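Local coordinates for protein 8-amino-8-demethylriboflavin N,N-dimethyltransferase (Streptomyces davawensis, PDB 4D7K) that methylates 8-amino-8-demethyl-D-riboflavin twice, using S-adenosyl-L-methionine as methyl donor, to complete the biosynthesis of the antibiotic roseoflavin, at residues Pro39-Thr49 with Leu76-Leu86. Residues are numbered along the deposited sequence; the frame is centred on the assembly and turned at random. Where two conformers were deposited one is given.
Sequences PDLLADGPRTT and LREVPEDSFEL
Leu-42, just past the end of helix 38-41, reaches into the second segment with every branch. Leu-42 CB rests 4.0 Å from CG of Leu-86. With chi1 at -67°, CG lies beside the backbone N and the fork divides: Leu-42 CD1 meets CD2 of Leu-76 at 3.7 Å, the two side chains crossing at about a right angle, while CD2 lies against the carbonyl O of Phe-84. Leu-86 extends the apolar patch to Pro-39. A water ties the backbones together, donating a hydrogen bond to Leu-42 O and accepting one from Leu-86 N.

Farther along, Arg-47 and Phe-84 form an antiparallel hydrogen-bonded pair, Arg-47 N to Phe-84 O at 3.3 Å and Phe-84 N to Arg-47 O at 3.0 Å. Beside it, Pro-46 runs along Glu-85, its CG 3.4 Å from OE1, while Glu-85 OE2 takes the salt bridge from Arg-77. Asp-82 grips Thr-49 twice: its carbonyl O receives the backbone N, and OD1 receives the hydroxyl OG1 at 2.8 Å, from well above the carboxylate plane. That hydroxyl also sits at the edge of the Phe-84 ring, and Asp-82 OD2 goes on to a salt bridge with Arg-64 of helix 60-72.

Short strand 47-48 thus becomes one edge of a three-stranded antiparallel sheet, next to hairpin strand 83-86, which pairs with 76-79. With the helices before strand 47-48 and helices 49-56 and 60-72 after it, the order is consistent with a winged helix, hairpin 76-86 being the wing, in the dimerisation domain; Leu-76 and Phe-84 pack on Leu-67 of helix 60-72, and Thr-48 caps helix 49-56.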
ATOM      1  N   PRO A  39      -4.656  -3.962 -19.303  1.00 30.44           N
ATOM      2  CA  PRO A  39      -5.759  -4.929 -19.268  1.00 26.86           C
ATOM      3  C   PRO A  39      -6.640  -4.851 -20.503  1.00 34.23           C
ATOM      4  O   PRO A  39      -7.081  -5.880 -21.012  1.00 33.49           O
ATOM      5  CB  PRO A  39      -6.554  -4.516 -18.027  1.00 25.29           C
ATOM      6  CG  PRO A  39      -5.586  -3.771 -17.181  1.00 30.23           C
ATOM      7  CD  PRO A  39      -4.711  -3.046 -18.149  1.00 28.30           C
ATOM      8  N   ASP A  40      -6.887  -3.631 -20.972  1.00 32.32           N
ATOM      9  CA  ASP A  40      -7.727  -3.406 -22.138  1.00 29.41           C
ATOM     10  C   ASP A  40      -7.035  -3.892 -23.416  1.00 31.77           C
ATOM     11  O   ASP A  40      -7.681  -4.413 -24.331  1.00 29.51           O
ATOM     12  CB  ASP A  40      -8.088  -1.920 -22.238  1.00 39.25           C
ATOM     13  CG  ASP A  40      -8.691  -1.378 -20.945  1.00 39.80           C
ATOM     14  OD1 ASP A  40      -9.925  -1.461 -20.779  1.00 43.50           O
ATOM     15  OD2 ASP A  40      -7.931  -0.877 -20.090  1.00 45.15           O
ATOM     16  N   LEU A  41      -5.717  -3.731 -23.470  1.00 26.15           N
ATOM     17  CA  LEU A  41      -4.935  -4.223 -24.598  1.00 29.62           C
ATOM     18  C   LEU A  41      -4.920  -5.754 -24.633  1.00 32.20           C
ATOM     19  O   LEU A  41      -4.720  -6.353 -25.683  1.00 40.41           O
ATOM     20  CB  LEU A  41      -3.499  -3.685 -24.537  1.00 23.94           C
ATOM     21  CG  LEU A  41      -3.247  -2.225 -24.921  1.00 33.55           C
ATOM     22  CD1 LEU A  41      -1.842  -1.812 -24.516  1.00 24.20           C
ATOM     23  CD2 LEU A  41      -3.455  -2.019 -26.416  1.00 25.50           C
ATOM     24  N   LEU A  42      -5.133  -6.382 -23.482  1.00 35.63           N
ATOM     25  CA  LEU A  42      -5.110  -7.839 -23.398  1.00 29.94           C
ATOM     26  C   LEU A  42      -6.521  -8.431 -23.359  1.00 39.06           C
ATOM     27  O   LEU A  42      -6.694  -9.636 -23.173  1.00 39.80           O
ATOM     28  CB  LEU A  42      -4.321  -8.281 -22.167  1.00 28.01           C
ATOM     29  CG  LEU A  42      -2.814  -8.009 -22.156  1.00 30.40           C
ATOM     30  CD1 LEU A  42      -2.244  -8.167 -20.745  1.00 21.58           C
ATOM     31  CD2 LEU A  42      -2.112  -8.949 -23.116  1.00 33.96           C
ATOM     32  N   ALA A  43      -7.523  -7.578 -23.552  1.00 33.28           N
ATOM     33  CA  ALA A  43      -8.922  -7.976 -23.406  1.00 32.08           C
ATOM     34  C   ALA A  43      -9.350  -9.095 -24.350  1.00 36.17           C
ATOM     35  O   ALA A  43     -10.307  -9.810 -24.061  1.00 39.83           O
ATOM     36  CB  ALA A  43      -9.830  -6.769 -23.609  1.00 37.19           C
ATOM     37  N   ASP A  44      -8.656  -9.244 -25.474  1.00 32.97           N
ATOM     38  CA  ASP A  44      -9.079 -10.205 -26.488  1.00 37.52           C
ATOM     39  C   ASP A  44      -8.117 -11.378 -26.657  1.00 39.00           C
ATOM     40  O   ASP A  44      -8.280 -12.179 -27.573  1.00 41.54           O
ATOM     41  CB  ASP A  44      -9.268  -9.502 -27.836  1.00 35.79           C
ATOM     42  CG  ASP A  44     -10.466  -8.571 -27.844  1.00 52.51           C
ATOM     43  OD1 ASP A  44     -11.274  -8.631 -26.893  1.00 55.50           O
ATOM     44  OD2 ASP A  44     -10.607  -7.786 -28.806  1.00 61.35           O
ATOM     45  N   GLY A  45      -7.119 -11.480 -25.783  1.00 33.05           N
ATOM     46  CA  GLY A  45      -6.173 -12.580 -25.852  1.00 33.69           C
ATOM     47  C   GLY A  45      -4.732 -12.160 -25.628  1.00 39.79           C
ATOM     48  O   GLY A  45      -4.447 -10.979 -25.462  1.00 32.17           O
ATOM     49  N   PRO A  46      -3.809 -13.132 -25.642  1.00 41.39           N
ATOM     50  CA  PRO A  46      -2.412 -12.884 -25.267  1.00 30.91           C
ATOM     51  C   PRO A  46      -1.655 -12.046 -26.292  1.00 26.01           C
ATOM     52  O   PRO A  46      -1.972 -12.065 -27.478  1.00 35.92           O
ATOM     53  CB  PRO A  46      -1.802 -14.296 -25.189  1.00 29.20           C
ATOM     54  CG  PRO A  46      -2.956 -15.259 -25.376  1.00 27.86           C
ATOM     55  CD  PRO A  46      -4.014 -14.511 -26.112  1.00 30.08           C
ATOM     56  N   ARG A  47      -0.666 -11.307 -25.813  1.00 28.11           N
ATOM     57  CA  ARG A  47       0.207 -10.514 -26.668  0.61 26.56           C
ATOM     58  C   ARG A  47       1.645 -10.675 -26.191  1.00 30.94           C
ATOM     59  O   ARG A  47       1.887 -10.920 -25.009  1.00 34.43           O
ATOM     60  CB  ARG A  47      -0.197  -9.035 -26.650  0.61 29.69           C
ATOM     61  CG  ARG A  47      -1.652  -8.757 -27.007  0.61 31.92           C
ATOM     62  CD  ARG A  47      -1.901  -8.927 -28.493  0.61 32.84           C
ATOM     63  NE  ARG A  47      -1.077  -8.024 -29.290  0.61 30.69           N
ATOM     64  CZ  ARG A  47      -0.905  -8.140 -30.602  0.61 32.79           C
ATOM     65  NH1 ARG A  47      -1.498  -9.122 -31.267  0.61 27.35           N
ATOM     66  NH2 ARG A  47      -0.140  -7.273 -31.249  0.61 39.62           N
ATOM     67  N   THR A  48       2.598 -10.526 -27.097  1.00 28.92           N
ATOM     68  CA  THR A  48       3.990 -10.609 -26.703  1.00 23.81           C
ATOM     69  C   THR A  48       4.452  -9.290 -26.095  1.00 40.50           C
ATOM     70  O   THR A  48       3.787  -8.261 -26.233  1.00 34.49           O
ATOM     71  CB  THR A  48       4.883 -10.951 -27.887  1.00 30.43           C
ATOM     72  OG1 THR A  48       4.949  -9.819 -28.756  1.00 32.01           O
ATOM     73  CG2 THR A  48       4.314 -12.146 -28.650  1.00 35.54           C
ATOM     74  N   THR A  49       5.597  -9.327 -25.421  1.00 39.67           N
ATOM     75  CA  THR A  49       6.202  -8.124 -24.864  1.00 39.45           C
ATOM     76  C   THR A  49       6.458  -7.084 -25.950  1.00 28.29           C
ATOM     77  O   THR A  49       6.145  -5.908 -25.776  1.00 40.44           O
ATOM     78  CB  THR A  49       7.527  -8.443 -24.153  1.00 38.21           C
ATOM     79  OG1 THR A  49       7.294  -9.417 -23.131  1.00 42.16           O
ATOM     80  CG2 THR A  49       8.108  -7.189 -23.527  1.00 40.26           C
ATOM     81  N   LEU A  76      -1.813 -10.644 -13.955  1.00 28.30           N
ATOM     82  CA  LEU A  76      -1.645 -11.216 -15.287  1.00 31.91           C
ATOM     83  C   LEU A  76      -1.116 -12.645 -15.170  1.00 44.04           C
ATOM     84  O   LEU A  76      -0.839 -13.119 -14.069  1.00 42.73           O
ATOM     85  CB  LEU A  76      -0.686 -10.377 -16.133  1.00 26.68           C
ATOM     86  CG  LEU A  76      -0.910  -8.871 -16.338  1.00 33.03           C
ATOM     87  CD1 LEU A  76       0.243  -8.293 -17.132  1.00 20.65           C
ATOM     88  CD2 LEU A  76      -2.210  -8.589 -17.056  1.00 22.28           C
ATOM     89  N   ARG A  77      -0.982 -13.320 -16.308  1.00 44.66           N
ATOM     90  CA  ARG A  77      -0.333 -14.630 -16.376  1.00 40.19           C
ATOM     91  C   ARG A  77       0.778 -14.613 -17.414  1.00 33.84           C
ATOM     92  O   ARG A  77       0.596 -14.092 -18.512  1.00 34.86           O
ATOM     93  CB  ARG A  77      -1.330 -15.737 -16.735  1.00 38.75           C
ATOM     94  CG  ARG A  77      -2.276 -16.138 -15.631  1.00 51.51           C
ATOM     95  CD  ARG A  77      -2.983 -17.435 -15.997  1.00 57.49           C
ATOM     96  NE  ARG A  77      -3.770 -17.311 -17.221  1.00 44.94           N
ATOM     97  CZ  ARG A  77      -5.077 -17.084 -17.240  1.00 36.65           C
ATOM     98  NH1 ARG A  77      -5.742 -16.965 -16.099  1.00 40.61           N
ATOM     99  NH2 ARG A  77      -5.724 -16.988 -18.396  1.00 35.60           N
ATOM    100  N   GLU A  78       1.926 -15.183 -17.073  1.00 38.34           N
ATOM    101  CA  GLU A  78       2.986 -15.359 -18.053  1.00 39.46           C
ATOM    102  C   GLU A  78       2.601 -16.492 -18.995  1.00 38.60           C
ATOM    103  O   GLU A  78       2.051 -17.501 -18.564  1.00 39.25           O
ATOM    104  CB  GLU A  78       4.319 -15.648 -17.371  1.00 39.33           C
ATOM    105  CG  GLU A  78       4.890 -14.466 -16.619  1.00 48.13           C
ATOM    106  CD  GLU A  78       6.306 -14.712 -16.150  1.00 55.86           C
ATOM    107  OE1 GLU A  78       7.223 -14.709 -16.999  1.00 53.57           O
ATOM    108  OE2 GLU A  78       6.500 -14.907 -14.932  1.00 69.19           O
ATOM    109  N   VAL A  79       2.892 -16.318 -20.279  1.00 35.55           N
ATOM    110  CA  VAL A  79       2.453 -17.246 -21.312  1.00 40.38           C
ATOM    111  C   VAL A  79       3.581 -17.469 -22.323  1.00 43.34           C
ATOM    112  O   VAL A  79       4.251 -16.511 -22.713  1.00 42.35           O
ATOM    113  CB  VAL A  79       1.174 -16.710 -22.012  1.00 63.37           C
ATOM    114  CG1 VAL A  79       1.054 -17.207 -23.448  1.00 66.57           C
ATOM    115  CG2 VAL A  79      -0.060 -17.064 -21.195  1.00 57.35           C
ATOM    116  N   PRO A  80       3.802 -18.735 -22.733  1.00 52.26           N
ATOM    117  CA  PRO A  80       4.884 -19.149 -23.639  1.00 56.49           C
ATOM    118  C   PRO A  80       5.124 -18.211 -24.820  1.00 61.99           C
ATOM    119  O   PRO A  80       4.176 -17.643 -25.369  1.00 59.81           O
ATOM    120  CB  PRO A  80       4.421 -20.533 -24.137  1.00 55.12           C
ATOM    121  CG  PRO A  80       3.054 -20.768 -23.528  1.00 52.94           C
ATOM    122  CD  PRO A  80       2.997 -19.893 -22.317  1.00 55.42           C
ATOM    123  N   GLU A  81       6.401 -18.072 -25.181  1.00 63.90           N
ATOM    124  CA  GLU A  81       6.894 -17.153 -26.209  1.00 65.58           C
ATOM    125  C   GLU A  81       6.787 -15.694 -25.761  1.00 58.04           C
ATOM    126  O   GLU A  81       6.273 -14.846 -26.492  1.00 55.64           O
ATOM    127  CB  GLU A  81       6.163 -17.365 -27.538  1.00 70.39           C
ATOM    128  CG  GLU A  81       6.186 -18.808 -28.021  1.00 80.64           C
ATOM    129  CD  GLU A  81       7.562 -19.437 -27.912  1.00 92.51           C
ATOM    130  OE1 GLU A  81       8.516 -18.896 -28.508  1.00 97.66           O
ATOM    131  OE2 GLU A  81       7.690 -20.473 -27.224  1.00 97.05           O
ATOM    132  N   ASP A  82       7.285 -15.423 -24.556  1.00 50.81           N
ATOM    133  CA  ASP A  82       7.396 -14.065 -24.017  1.00 44.69           C
ATOM    134  C   ASP A  82       6.078 -13.289 -24.112  1.00 42.18           C
ATOM    135  O   ASP A  82       6.036 -12.181 -24.642  1.00 49.25           O
ATOM    136  CB  ASP A  82       8.519 -13.313 -24.742  1.00 48.11           C
ATOM    137  CG  ASP A  82       8.941 -12.042 -24.023  1.00 52.40           C
ATOM    138  OD1 ASP A  82       8.589 -11.884 -22.834  1.00 56.14           O
ATOM    139  OD2 ASP A  82       9.633 -11.207 -24.649  1.00 44.58           O
ATOM    140  N   SER A  83       5.004 -13.881 -23.599  1.00 44.28           N
ATOM    141  CA  SER A  83       3.678 -13.286 -23.717  1.00 40.23           C
ATOM    142  C   SER A  83       2.985 -13.155 -22.368  1.00 37.06           C
ATOM    143  O   SER A  83       3.412 -13.742 -21.378  1.00 33.88           O
ATOM    144  CB  SER A  83       2.804 -14.114 -24.666  1.00 34.68           C
ATOM    145  OG  SER A  83       3.328 -14.115 -25.982  1.00 37.96           O
ATOM    146  N   PHE A  84       1.909 -12.370 -22.341  1.00 31.39           N
ATOM    147  CA  PHE A  84       1.118 -12.215 -21.132  1.00 29.56           C
ATOM    148  C   PHE A  84      -0.360 -12.205 -21.470  1.00 30.22           C
ATOM    149  O   PHE A  84      -0.751 -11.819 -22.568  1.00 32.19           O
ATOM    150  CB  PHE A  84       1.511 -10.934 -20.390  1.00 30.00           C
ATOM    151  CG  PHE A  84       2.938 -10.929 -19.920  1.00 27.90           C
ATOM    152  CD1 PHE A  84       3.955 -10.487 -20.752  1.00 25.59           C
ATOM    153  CD2 PHE A  84       3.263 -11.390 -18.658  1.00 25.38           C
ATOM    154  CE1 PHE A  84       5.271 -10.503 -20.331  1.00 33.72           C
ATOM    155  CE2 PHE A  84       4.580 -11.403 -18.225  1.00 28.81           C
ATOM    156  CZ  PHE A  84       5.585 -10.958 -19.062  1.00 30.16           C
ATOM    157  N   GLU A  85      -1.181 -12.655 -20.529  1.00 38.35           N
ATOM    158  CA  GLU A  85      -2.623 -12.588 -20.694  1.00 34.61           C
ATOM    159  C   GLU A  85      -3.272 -12.276 -19.354  1.00 30.96           C
ATOM    160  O   GLU A  85      -2.595 -12.216 -18.332  1.00 37.95           O
ATOM    161  CB  GLU A  85      -3.175 -13.889 -21.283  1.00 36.28           C
ATOM    162  CG  GLU A  85      -3.113 -15.103 -20.375  1.00 39.02           C
ATOM    163  CD  GLU A  85      -3.684 -16.343 -21.051  1.00 49.19           C
ATOM    164  OE1 GLU A  85      -3.763 -16.341 -22.297  1.00 44.58           O
ATOM    165  OE2 GLU A  85      -4.055 -17.311 -20.347  1.00 47.91           O
ATOM    166  N   LEU A  86      -4.584 -12.077 -19.367  1.00 33.98           N
ATOM    167  CA  LEU A  86      -5.315 -11.656 -18.177  1.00 35.68           C
ATOM    168  C   LEU A  86      -5.554 -12.771 -17.166  1.00 32.88           C
ATOM    169  O   LEU A  86      -6.097 -13.818 -17.505  1.00 38.09           O
ATOM    170  CB  LEU A  86      -6.665 -11.062 -18.583  1.00 30.43           C
ATOM    171  CG  LEU A  86      -6.655  -9.653 -19.175  1.00 39.05           C
ATOM    172  CD1 LEU A  86      -8.046  -9.283 -19.656  1.00 32.96           C
ATOM    173  CD2 LEU A  86      -6.150  -8.644 -18.147  1.00 34.17           C
TER
HETATM  174  O   HOH W   1      -5.816 -11.867 -21.893  1.00 34.47           O